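Local coordinates for protein hemin degrading factor (Pseudomonas aeruginosa, PDB 4MF9) that binds heme and probably takes part in its intracellular trafficking and degradation, at residues 122-127 / 268-273; 142-145 / 151-154; 230-235 / 307-312; 245-250 / 355-360. All coordinates share one frame; numbering follows the deposited sequence.

Contact 1. Residues 122-127 / 268-273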
loop_
_atom_site.group_PDB
_atom_site.type_symbol
_atom_site.label_atom_id
_atom_site.label_comp_id
_atom_site.label_asym_id
_atom_site.label_seq_id
_atom_site.Cartn_x
_atom_site.Cartn_y
_atom_site.Cartn_z
ATOM N N GLY A 122 5.875 11.808 -6.270
ATOM C CA GLY A 122 7.083 11.995 -7.000
ATOM C C GLY A 122 7.490 10.883 -7.892
ATOM O O GLY A 122 8.038 11.112 -8.907
ATOM N N GLY A 123 7.265 9.659 -7.462
ATOM C CA GLY A 123 7.570 8.496 -8.282
ATOM C C GLY A 123 6.407 8.038 -9.162
ATOM O O GLY A 123 6.525 7.075 -9.927
ATOM N N TRP A 124 5.270 8.715 -9.059
ATOM C CA TRP A 124 4.120 8.345 -9.881
ATOM C C TRP A 124 4.402 8.729 -11.331
ATOM O O TRP A 124 4.703 9.882 -11.618
ATOM C CB TRP A 124 2.864 9.062 -9.401
ATOM C CG TRP A 124 2.351 8.585 -8.076
ATOM C CD1 TRP A 124 3.089 8.099 -7.029
ATOM C CD2 TRP A 124 0.977 8.531 -7.662
ATOM N NE1 TRP A 124 2.254 7.763 -5.982
ATOM C CE2 TRP A 124 0.956 8.013 -6.347
ATOM C CE3 TRP A 124 -0.233 8.887 -8.269
ATOM C CZ2 TRP A 124 -0.226 7.840 -5.634
ATOM C CZ3 TRP A 124 -1.412 8.707 -7.557
ATOM C CH2 TRP A 124 -1.397 8.189 -6.250
ATOM N N ASN A 125 4.314 7.771 -12.247
ATOM C CA ASN A 125 4.769 8.025 -13.608
ATOM C C ASN A 125 3.670 8.067 -14.666
ATOM O O ASN A 125 3.556 9.033 -15.430
ATOM C CB ASN A 125 5.817 6.999 -14.017
ATOM C CG ASN A 125 6.380 7.276 -15.394
ATOM O OD1 ASN A 125 6.816 8.389 -15.679
ATOM N ND2 ASN A 125 6.353 6.278 -16.259
ATOM N N ALA A 126 2.879 7.006 -14.726
ATOM C CA ALA A 126 1.846 6.914 -15.743
ATOM C C ALA A 126 0.537 6.476 -15.107
ATOM O O ALA A 126 0.531 5.764 -14.087
ATOM C CB ALA A 126 2.262 5.952 -16.828
ATOM N N VAL A 127 -0.565 6.908 -15.713
ATOM C CA VAL A 127 -1.899 6.613 -15.199
ATOM C C VAL A 127 -2.848 6.312 -16.362
ATOM O O VAL A 127 -2.864 7.036 -17.370
ATOM C CB VAL A 127 -2.427 7.782 -14.344
ATOM C CG1 VAL A 127 -2.196 9.114 -15.049
ATOM C CG2 VAL A 127 -3.891 7.591 -14.022
ATOM N N ASN A 268 3.644 0.707 -0.435
ATOM C CA ASN A 268 4.841 0.487 -1.215
ATOM C C ASN A 268 5.601 1.809 -1.159
ATOM O O ASN A 268 5.235 2.689 -0.385
ATOM C CB ASN A 268 4.468 0.092 -2.650
ATOM C CG ASN A 268 3.479 1.059 -3.289
ATOM O OD1 ASN A 268 3.778 2.245 -3.454
ATOM N ND2 ASN A 268 2.306 0.558 -3.664
ATOM N N ALA A 269 6.629 1.976 -1.981
ATOM C CA ALA A 269 7.432 3.196 -1.928
ATOM C C ALA A 269 6.639 4.477 -2.235
ATOM O O ALA A 269 7.065 5.578 -1.866
ATOM C CB ALA A 269 8.614 3.074 -2.873
ATOM N N HIS A 270 5.489 4.342 -2.889
ATOM C CA HIS A 270 4.799 5.514 -3.427
ATOM C C HIS A 270 3.408 5.788 -2.859
ATOM O O HIS A 270 2.800 6.822 -3.151
ATOM C CB HIS A 270 4.699 5.385 -4.952
ATOM C CG HIS A 270 5.987 4.994 -5.600
ATOM N ND1 HIS A 270 7.023 5.882 -5.780
ATOM C CD2 HIS A 270 6.417 3.804 -6.081
ATOM C CE1 HIS A 270 8.038 5.257 -6.357
ATOM N NE2 HIS A 270 7.694 3.995 -6.548
ATOM N N CYS A 271 2.885 4.859 -2.073
ATOM C CA CYS A 271 1.514 4.973 -1.617
ATOM C C CYS A 271 1.335 4.153 -0.364
ATOM O O CYS A 271 1.816 3.021 -0.278
ATOM C CB CYS A 271 0.548 4.499 -2.719
ATOM S SG CYS A 271 -1.206 4.751 -2.362
ATOM N N ILE A 272 0.666 4.734 0.624
ATOM C CA ILE A 272 0.295 3.986 1.818
ATOM C C ILE A 272 -1.208 4.097 2.006
ATOM O O ILE A 272 -1.766 5.192 1.925
ATOM C CB ILE A 272 1.039 4.488 3.071
ATOM C CG1 ILE A 272 2.553 4.329 2.884
ATOM C CG2 ILE A 272 0.525 3.760 4.307
ATOM C CD1 ILE A 272 3.406 5.147 3.863
ATOM N N GLN A 273 -1.848 2.954 2.242
ATOM C CA GLN A 273 -3.293 2.874 2.425
ATOM C C GLN A 273 -3.587 2.322 3.824
ATOM O O GLN A 273 -2.923 1.399 4.287
ATOM C CB GLN A 273 -3.901 1.958 1.359
ATOM C CG GLN A 273 -5.414 1.830 1.402
ATOM C CD GLN A 273 -5.990 1.255 0.097
ATOM O OE1 GLN A 273 -5.665 1.717 -1.005
ATOM N NE2 GLN A 273 -6.840 0.250 0.224
HETATM O O HOH W 1 7.308 8.382 -4.934
#
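Trp124 and His270 pass each other head to tail where the tight turn of the beta hairpin formed by strands 262-268 and 271-277 meets strand 124-133 near Trp124, joining the two HemS/ChuX domains of the chain. CG of Trp124 lies beside its backbone N (chi1 -70°), which swings the indole toward the turn, N-H edge first: NE1 donates to His270 O at 3.0 Å and 168°. The oxygen lies almost in the indole plane, whereas the donor stands 41° out of the carbonyl plane. The bond is straight at hydrogen, yet does not follow a lone pair. CB of His270 is 3.6 Å from NE1 of Trp124, displaced to one side of the indole plane. The imidazole is flanked by Gly123 O over the rim of one face and by Ala269 CB over the centre of the other. Within the turn, Asn268 OD1 accepts from His270 N at 2.8 Å, an Asx turn. The indole packs edge-to-face with Trp66. With no side chain on Gly123, its CA comes within 3.7 Å of His270 ND1, and a water in the imidazole plane joins this ND1 (2.7 Å) to Gly123 N (2.8 Å).

Contact 2. Residues 142-145 / 151-154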
loop_
_atom_site.group_PDB
_atom_site.type_symbol
_atom_site.label_atom_id
_atom_site.label_comp_id
_atom_site.label_asym_id
_atom_site.label_seq_id
_atom_site.Cartn_x
_atom_site.Cartn_y
_atom_site.Cartn_z
ATOM N N ILE A 142 -9.054 3.161 -12.544
ATOM C CA ILE A 142 -7.919 4.074 -12.755
ATOM C C ILE A 142 -6.674 3.413 -12.191
ATOM O O ILE A 142 -6.702 2.999 -11.099
ATOM C CB ILE A 142 -8.159 5.430 -12.074
ATOM C CG1 ILE A 142 -9.444 6.091 -12.595
ATOM C CG2 ILE A 142 -6.962 6.311 -12.193
ATOM C CD1 ILE A 142 -9.411 6.322 -14.054
ATOM N N GLN A 143 -5.639 3.240 -12.985
ATOM C CA GLN A 143 -4.485 2.524 -12.511
ATOM C C GLN A 143 -3.186 3.318 -12.689
ATOM O O GLN A 143 -2.901 3.764 -13.749
ATOM C CB GLN A 143 -4.352 1.124 -13.118
ATOM C CG GLN A 143 -5.618 0.283 -13.093
ATOM C CD GLN A 143 -5.430 -1.207 -13.408
ATOM O OE1 GLN A 143 -4.384 -1.666 -13.684
ATOM N NE2 GLN A 143 -6.483 -1.925 -13.304
ATOM N N VAL A 144 -2.415 3.434 -11.628
ATOM C CA VAL A 144 -1.211 4.260 -11.622
ATOM C C VAL A 144 0.035 3.390 -11.522
ATOM O O VAL A 144 0.064 2.425 -10.743
ATOM C CB VAL A 144 -1.238 5.265 -10.432
ATOM C CG1 VAL A 144 0.052 6.086 -10.394
ATOM C CG2 VAL A 144 -2.444 6.190 -10.552
ATOM N N PHE A 145 1.074 3.755 -12.276
ATOM C CA PHE A 145 2.333 3.007 -12.296
ATOM C C PHE A 145 3.564 3.888 -12.073
ATOM O O PHE A 145 3.557 5.077 -12.421
ATOM C CB PHE A 145 2.440 2.220 -13.608
ATOM C CG PHE A 145 1.297 1.269 -13.810
ATOM C CD1 PHE A 145 1.352 -0.021 -13.291
ATOM C CD2 PHE A 145 0.144 1.679 -14.475
ATOM C CE1 PHE A 145 0.289 -0.897 -13.448
ATOM C CE2 PHE A 145 -0.930 0.800 -14.630
ATOM C CZ PHE A 145 -0.852 -0.486 -14.113
ATOM N N ALA A 151 2.891 -1.306 -10.358
ATOM C CA ALA A 151 1.680 -0.647 -9.875
ATOM C C ALA A 151 1.929 0.184 -8.626
ATOM O O ALA A 151 2.630 -0.250 -7.697
ATOM C CB ALA A 151 0.592 -1.665 -9.608
ATOM N N VAL A 152 1.339 1.370 -8.598
ATOM C CA VAL A 152 1.413 2.220 -7.418
ATOM C C VAL A 152 0.132 2.087 -6.599
ATOM O O VAL A 152 0.168 1.831 -5.387
ATOM C CB VAL A 152 1.646 3.698 -7.804
ATOM C CG1 VAL A 152 1.362 4.582 -6.632
ATOM C CG2 VAL A 152 3.060 3.897 -8.256
ATOM N N HIS A 153 -0.998 2.211 -7.287
ATOM C CA HIS A 153 -2.289 2.428 -6.654
ATOM C C HIS A 153 -3.362 2.264 -7.725
ATOM O O HIS A 153 -3.174 2.713 -8.869
ATOM C CB HIS A 153 -2.325 3.870 -6.144
ATOM C CG HIS A 153 -3.574 4.235 -5.392
ATOM N ND1 HIS A 153 -4.041 3.510 -4.318
ATOM C CD2 HIS A 153 -4.426 5.277 -5.550
ATOM C CE1 HIS A 153 -5.145 4.081 -3.853
ATOM N NE2 HIS A 153 -5.396 5.153 -4.582
ATOM N N LYS A 154 -4.491 1.660 -7.367
ATOM C CA LYS A 154 -5.595 1.520 -8.330
ATOM C C LYS A 154 -6.894 1.884 -7.649
ATOM O O LYS A 154 -7.060 1.619 -6.454
ATOM C CB LYS A 154 -5.708 0.079 -8.846
ATOM C CG LYS A 154 -4.524 -0.394 -9.644
ATOM C CD LYS A 154 -4.512 -1.913 -9.758
ATOM C CE LYS A 154 -3.412 -2.359 -10.709
ATOM N NZ LYS A 154 -3.247 -3.831 -10.707
#
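The ring of Phe145 meets Ala151 at an oblique angle, with CD1 of the ring 3.5 Å from CA of Ala151 and CE1 3.9 Å from its CB. A second flat group, the side-chain amide of Gln143, has the end of Lys154 over one face: CE of Lys154 stands above the amide plane, 3.2 Å from Gln143 OE1. The lysine gets there with CG anti to its carbonyl carbon (chi1 -64°) and an extended chain beyond, so that its methylenes run over the glutamine side chain. Its ammonium goes on to a salt bridge with Glu47, and the amide's NE2 donates to Ser141 OG.

These residues belong to the antiparallel beta hairpin of strands 138-146 and 151-157. Val144 N donates to His153 O at 3.0 Å, and Val152 N donates to Val144 O at 2.7 Å and 173°. Gln143 with Lys154 forms a non-hydrogen-bonded pair, as does Phe145 with Ala151. On the sheet side away from Gln143, Val144 CG1 touches Val152 CB at 3.9 Å, and Trp124 packs on both valines. His153, pointing to that side, hydrogen-bonds Thr83 and Tyr96. The result is a division of labour: backbone bonds pair the strands, while Lys154 lends its aliphatic stem to Gln143 and its charge to Glu47.

Contact 3. Residues 230-235 / 307-312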
loop_
_atom_site.group_PDB
_atom_site.type_symbol
_atom_site.label_atom_id
_atom_site.label_comp_id
_atom_site.label_asym_id
_atom_site.label_seq_id
_atom_site.Cartn_x
_atom_site.Cartn_y
_atom_site.Cartn_z
ATOM N N GLN A 230 17.294 -2.924 10.874
ATOM C CA GLN A 230 18.553 -2.705 11.542
ATOM C C GLN A 230 18.389 -1.860 12.797
ATOM O O GLN A 230 18.936 -2.199 13.787
ATOM C CB GLN A 230 19.501 -2.011 10.593
ATOM C CG GLN A 230 20.897 -1.769 11.050
ATOM C CD GLN A 230 21.772 -1.287 9.923
ATOM O OE1 GLN A 230 21.432 -0.370 9.231
ATOM N NE2 GLN A 230 22.891 -1.909 9.767
ATOM N N ALA A 231 17.620 -0.789 12.725
ATOM C CA ALA A 231 17.395 0.036 13.910
ATOM C C ALA A 231 16.602 -0.714 14.983
ATOM O O ALA A 231 16.854 -0.541 16.168
ATOM C CB ALA A 231 16.686 1.311 13.532
ATOM N N LEU A 232 15.621 -1.514 14.568
ATOM C CA LEU A 232 14.826 -2.304 15.510
ATOM C C LEU A 232 15.734 -3.256 16.280
ATOM O O LEU A 232 15.640 -3.384 17.504
ATOM C CB LEU A 232 13.739 -3.096 14.778
ATOM C CG LEU A 232 12.749 -2.282 13.956
ATOM C CD1 LEU A 232 11.645 -3.160 13.371
ATOM C CD2 LEU A 232 12.169 -1.160 14.791
ATOM N N ARG A 233 16.637 -3.875 15.562
ATOM C CA ARG A 233 17.624 -4.791 16.060
ATOM C C ARG A 233 18.550 -4.114 17.076
ATOM O O ARG A 233 18.985 -4.713 18.002
ATOM C CB ARG A 233 18.524 -5.162 14.916
ATOM C CG ARG A 233 19.108 -6.519 14.968
ATOM C CD ARG A 233 19.227 -7.169 13.623
ATOM N NE ARG A 233 20.118 -6.517 12.694
ATOM C CZ ARG A 233 19.778 -6.234 11.451
ATOM N NH1 ARG A 233 18.579 -6.513 11.028
ATOM N NH2 ARG A 233 20.617 -5.660 10.648
ATOM N N LEU A 234 18.887 -2.860 16.822
ATOM C CA LEU A 234 19.863 -2.149 17.649
ATOM C C LEU A 234 19.199 -1.331 18.752
ATOM O O LEU A 234 19.878 -0.795 19.636
ATOM C CB LEU A 234 20.719 -1.228 16.777
ATOM C CG LEU A 234 21.513 -1.839 15.624
ATOM C CD1 LEU A 234 22.244 -0.755 14.857
ATOM C CD2 LEU A 234 22.495 -2.879 16.118
ATOM N N ALA A 235 17.874 -1.221 18.695
ATOM C CA ALA A 235 17.151 -0.385 19.657
ATOM C C ALA A 235 17.202 -0.941 21.080
ATOM O O ALA A 235 17.332 -0.184 22.049
ATOM C CB ALA A 235 15.718 -0.188 19.211
ATOM N N GLU A 307 10.428 -11.236 8.987
ATOM C CA GLU A 307 10.562 -10.796 10.382
ATOM C C GLU A 307 9.308 -10.089 10.851
ATOM O O GLU A 307 8.627 -9.408 10.072
ATOM C CB GLU A 307 11.729 -9.827 10.566
ATOM C CG GLU A 307 13.027 -10.225 9.928
ATOM C CD GLU A 307 14.036 -9.091 9.931
ATOM O OE1 GLU A 307 14.056 -8.285 10.898
ATOM O OE2 GLU A 307 14.814 -9.017 8.959
ATOM N N LEU A 308 9.025 -10.239 12.139
ATOM C CA LEU A 308 7.862 -9.635 12.763
ATOM C C LEU A 308 8.318 -8.995 14.071
ATOM O O LEU A 308 8.895 -9.677 14.941
ATOM C CB LEU A 308 6.797 -10.701 13.057
ATOM C CG LEU A 308 5.543 -10.058 13.650
ATOM C CD1 LEU A 308 4.958 -9.028 12.640
ATOM C CD2 LEU A 308 4.517 -11.090 14.057
ATOM N N TRP A 309 8.074 -7.693 14.209
ATOM C CA TRP A 309 8.542 -6.949 15.378
ATOM C C TRP A 309 7.411 -6.256 16.110
ATOM O O TRP A 309 6.507 -5.684 15.481
ATOM C CB TRP A 309 9.531 -5.870 14.930
ATOM C CG TRP A 309 10.833 -6.399 14.472
ATOM C CD1 TRP A 309 11.142 -6.862 13.224
ATOM C CD2 TRP A 309 12.023 -6.503 15.251
ATOM N NE1 TRP A 309 12.453 -7.264 13.185
ATOM C CE2 TRP A 309 13.019 -7.046 14.418
ATOM C CE3 TRP A 309 12.345 -6.190 16.579
ATOM C CZ2 TRP A 309 14.317 -7.290 14.872
ATOM C CZ3 TRP A 309 13.631 -6.423 17.022
ATOM C CH2 TRP A 309 14.604 -6.969 16.174
ATOM N N ARG A 310 7.466 -6.300 17.426
ATOM C CA ARG A 310 6.718 -5.418 18.261
ATOM C C ARG A 310 7.570 -4.144 18.491
ATOM O O ARG A 310 8.658 -4.240 18.888
ATOM C CB ARG A 310 6.355 -6.040 19.601
ATOM C CG ARG A 310 5.790 -5.128 20.642
ATOM C CD ARG A 310 5.190 -5.856 21.870
ATOM N NE ARG A 310 6.058 -6.896 22.388
ATOM C CZ ARG A 310 5.692 -8.141 22.651
ATOM N NH1 ARG A 310 4.445 -8.542 22.457
ATOM N NH2 ARG A 310 6.565 -8.979 23.142
ATOM N N VAL A 311 7.013 -2.982 18.244
ATOM C CA VAL A 311 7.811 -1.752 18.325
ATOM C C VAL A 311 7.109 -0.735 19.206
ATOM O O VAL A 311 5.884 -0.598 19.126
ATOM C CB VAL A 311 8.015 -1.129 16.926
ATOM C CG1 VAL A 311 8.940 0.105 16.993
ATOM C CG2 VAL A 311 8.582 -2.158 15.962
ATOM N N ARG A 312 7.872 -0.025 20.026
ATOM C CA ARG A 312 7.351 1.001 20.872
ATOM C C ARG A 312 8.111 2.321 20.638
ATOM O O ARG A 312 9.306 2.362 20.741
ATOM C CB ARG A 312 7.333 0.615 22.356
ATOM C CG ARG A 312 7.107 -0.843 22.687
ATOM C CD ARG A 312 7.208 -1.124 24.185
ATOM N NE ARG A 312 6.869 -2.480 24.474
ATOM C CZ ARG A 312 7.723 -3.471 24.459
ATOM N NH1 ARG A 312 8.982 -3.245 24.211
ATOM N NH2 ARG A 312 7.298 -4.688 24.677
HETATM O O HOH W 2 16.556 -8.189 12.067
HETATM O O HOH W 3 16.925 -7.633 8.494
#
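Leu232 and Trp309 make the main apolar contact. The leucine comes over one face of the indole, with CD1 3.7 Å from the centroid of the five-membered ring and 20° off its normal, a CH-pi contact, and with CB over the middle of the fused ring system. A chi1 of -58° carries CG of Leu232 toward the strand, where CD1 stays on the indole and CD2 reaches Val311 CG2 at 3.9 Å. The leucine and valine side chains cross at about a right angle. At the far end of the indole, CH2 of Trp309 lies 3.7 Å from CA of Arg233.

This is helix-on-sheet packing: helix 228-235 rests on strand 307-313 of an antiparallel sheet, the segment axes 62° apart and 10.2 Å at closest approach. Trp208 of helix 201-210 closes in on Leu232 and Val311.

The direct hydrogen bond here runs along the strand. Trp309 NE1 donates to Glu307 OE1 at 3.0 Å in a nearly straight bond; the oxygen uses its anti lone pair and lies in the indole plane, which should fix the rotation of the ring.

Water supplies the polar link across the interface. One molecule accepts from Arg233 NH1 and donates to Glu307 OE1, both at 2.8 Å. A second, weakly bound to NH1, donates to Glu307 OE2, while Arg233 NH2 forms a salt bridge with Asp196.

Contact 4. Residues 245-250 / 355-360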
loop_
_atom_site.group_PDB
_atom_site.type_symbol
_atom_site.label_atom_id
_atom_site.label_comp_id
_atom_site.label_asym_id
_atom_site.label_seq_id
_atom_site.Cartn_x
_atom_site.Cartn_y
_atom_site.Cartn_z
ATOM N N ASN A 245 6.873 -15.251 13.639
ATOM C CA ASN A 245 6.172 -14.783 12.449
ATOM C C ASN A 245 4.700 -15.157 12.394
ATOM O O ASN A 245 3.892 -14.433 11.808
ATOM C CB ASN A 245 6.886 -15.273 11.195
ATOM C CG ASN A 245 8.185 -14.547 10.955
ATOM O OD1 ASN A 245 8.396 -13.440 11.458
ATOM N ND2 ASN A 245 9.068 -15.161 10.178
ATOM N N GLY A 246 4.349 -16.289 13.004
ATOM C CA GLY A 246 2.978 -16.767 12.960
ATOM C C GLY A 246 2.058 -16.017 13.900
ATOM O O GLY A 246 0.847 -16.202 13.867
ATOM N N ASP A 247 2.614 -15.221 14.802
ATOM C CA ASP A 247 1.814 -14.436 15.739
ATOM C C ASP A 247 0.907 -13.387 15.065
ATOM O O ASP A 247 -0.089 -13.040 15.603
ATOM C CB ASP A 247 2.675 -13.804 16.860
ATOM C CG ASP A 247 3.104 -14.808 17.935
ATOM O OD1 ASP A 247 2.650 -15.932 17.862
ATOM O OD2 ASP A 247 3.865 -14.474 18.843
ATOM N N LEU A 248 1.342 -12.815 13.947
ATOM C CA LEU A 248 0.576 -11.743 13.324
ATOM C C LEU A 248 -0.862 -12.157 13.003
ATOM O O LEU A 248 -1.798 -11.423 13.311
ATOM C CB LEU A 248 1.285 -11.224 12.070
ATOM C CG LEU A 248 0.537 -10.140 11.288
ATOM C CD1 LEU A 248 0.281 -8.885 12.106
ATOM C CD2 LEU A 248 1.308 -9.825 10.044
ATOM N N ALA A 249 -1.044 -13.338 12.417
ATOM C CA ALA A 249 -2.388 -13.847 12.125
ATOM C C ALA A 249 -3.204 -14.046 13.405
ATOM O O ALA A 249 -4.414 -13.794 13.445
ATOM C CB ALA A 249 -2.300 -15.160 11.349
ATOM N N LYS A 250 -2.541 -14.508 14.437
ATOM C CA LYS A 250 -3.147 -14.758 15.718
ATOM C C LYS A 250 -3.650 -13.513 16.367
ATOM O O LYS A 250 -4.645 -13.542 16.950
ATOM C CB LYS A 250 -2.220 -15.511 16.611
ATOM C CG LYS A 250 -2.102 -16.951 16.227
ATOM C CD LYS A 250 -0.768 -17.479 16.549
ATOM C CE LYS A 250 -0.766 -18.977 16.481
ATOM N NZ LYS A 250 0.192 -19.550 17.418
ATOM N N GLU A 355 1.089 -6.439 23.489
ATOM C CA GLU A 355 2.106 -6.988 24.394
ATOM C C GLU A 355 1.839 -8.408 24.872
ATOM O O GLU A 355 2.662 -8.994 25.441
ATOM C CB GLU A 355 2.324 -6.105 25.606
ATOM C CG GLU A 355 2.608 -4.634 25.414
ATOM C CD GLU A 355 4.087 -4.326 25.367
ATOM O OE1 GLU A 355 4.865 -5.259 25.245
ATOM O OE2 GLU A 355 4.459 -3.189 25.518
ATOM N N SER A 356 0.666 -8.942 24.611
ATOM C CA SER A 356 0.308 -10.264 25.132
ATOM C C SER A 356 1.156 -11.379 24.533
ATOM O O SER A 356 1.274 -12.459 25.117
ATOM C CB SER A 356 -1.179 -10.555 24.918
ATOM O OG SER A 356 -1.470 -10.774 23.548
ATOM N N PHE A 357 1.770 -11.119 23.382
ATOM C CA PHE A 357 2.500 -12.172 22.680
ATOM C C PHE A 357 3.965 -12.229 23.097
ATOM O O PHE A 357 4.615 -11.196 23.276
ATOM C CB PHE A 357 2.330 -12.040 21.157
ATOM C CG PHE A 357 0.951 -12.398 20.675
ATOM C CD1 PHE A 357 0.675 -13.677 20.220
ATOM C CD2 PHE A 357 -0.074 -11.466 20.702
ATOM C CE1 PHE A 357 -0.598 -14.016 19.791
ATOM C CE2 PHE A 357 -1.353 -11.798 20.272
ATOM C CZ PHE A 357 -1.612 -13.072 19.816
ATOM N N LYS A 358 4.492 -13.433 23.264
ATOM C CA LYS A 358 5.817 -13.615 23.757
ATOM C C LYS A 358 6.924 -13.340 22.736
ATOM O O LYS A 358 6.921 -13.864 21.701
ATOM C CB LYS A 358 5.962 -15.007 24.402
ATOM C CG LYS A 358 4.848 -15.339 25.380
ATOM C CD LYS A 358 5.289 -16.219 26.551
ATOM C CE LYS A 358 4.143 -16.696 27.439
ATOM N NZ LYS A 358 2.979 -15.791 27.411
ATOM N N ALA A 359 7.924 -12.579 23.119
ATOM C CA ALA A 359 9.047 -12.285 22.235
ATOM C C ALA A 359 9.900 -13.527 22.002
ATOM O O ALA A 359 9.901 -14.453 22.817
ATOM C CB ALA A 359 9.903 -11.175 22.837
ATOM N N LEU A 360 10.631 -13.551 20.892
ATOM C CA LEU A 360 11.630 -14.595 20.698
ATOM C C LEU A 360 12.794 -14.358 21.663
ATOM O O LEU A 360 13.663 -15.218 21.817
ATOM C CB LEU A 360 12.137 -14.616 19.258
ATOM C CG LEU A 360 11.100 -14.800 18.141
ATOM C CD1 LEU A 360 11.768 -14.911 16.762
ATOM C CD2 LEU A 360 10.188 -15.995 18.433
#
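Phe357 and Asp247 carry most of this contact, which lays the C-terminal tail, after helix 348-355, against the N-terminal part of helix 247-258. The ring of Phe357 approaches the carboxylate obliquely, its plane 51° from that of the acid. CD1 of the ring lies 3.5 Å from Asp247 CG and 3.6 Å from OD2, and the same oxygen is 3.7 Å from CB of Phe357. The two side chains lie alongside one another, pointing opposite ways. In Phe357, CG stands anti to the carbonyl carbon (chi1 -71°), which carries the ring toward the helix, and the CB atoms of both residues point across the gap.

Lys250, one helical turn on, adds the third part. Only the root of its side chain takes part: CB is 3.9 Å from Phe357 CE1, again oblique to the ring, and the bent chain then carries NZ away from the tail. The phenyl group therefore spans Asp247 and Lys250, which lie on the same side of the helix.

Around the pair, Trp323 meets the ring of Phe357, and Phe357 O accepts from Arg310 NH1. Beyond it, the final residue Leu360 is joined by a backbone hydrogen bond to Arg242 on strand 240-243.

No hydrogen bond or salt bridge crosses between the two segments. The chemistry implies plain van der Waals packing of an aromatic ring on a lysine methylene and on a carboxylate whose charge meets no counter-charge across the two segments.

Contacts 1 and 2 form one continuous patch, their centres 8 Å apart: Asn125 and Ala126 both pair with Phe145 in a classic beta bulge, and Trp124 NE1 lies 3.4 Å from Val152 CG1. Contacts 3 and 4, centres 14 Å apart, are tied by the salt bridge from Arg312 NH2 to Glu355 OE1 (2.6 Å). Between the two groups centres are 26 to 33 Å apart, contact 2 lying across the chain's centre from contacts 3 and 4. Contact 3 is near the heme pocket: the side chain of Val311 is about 7 Å from the heme, and heme-binding Lys313 and Arg228 lie within two residues of its segments. The His270 side chain of contact 1 is about 11 Å from the heme; contact 4 lies away from it.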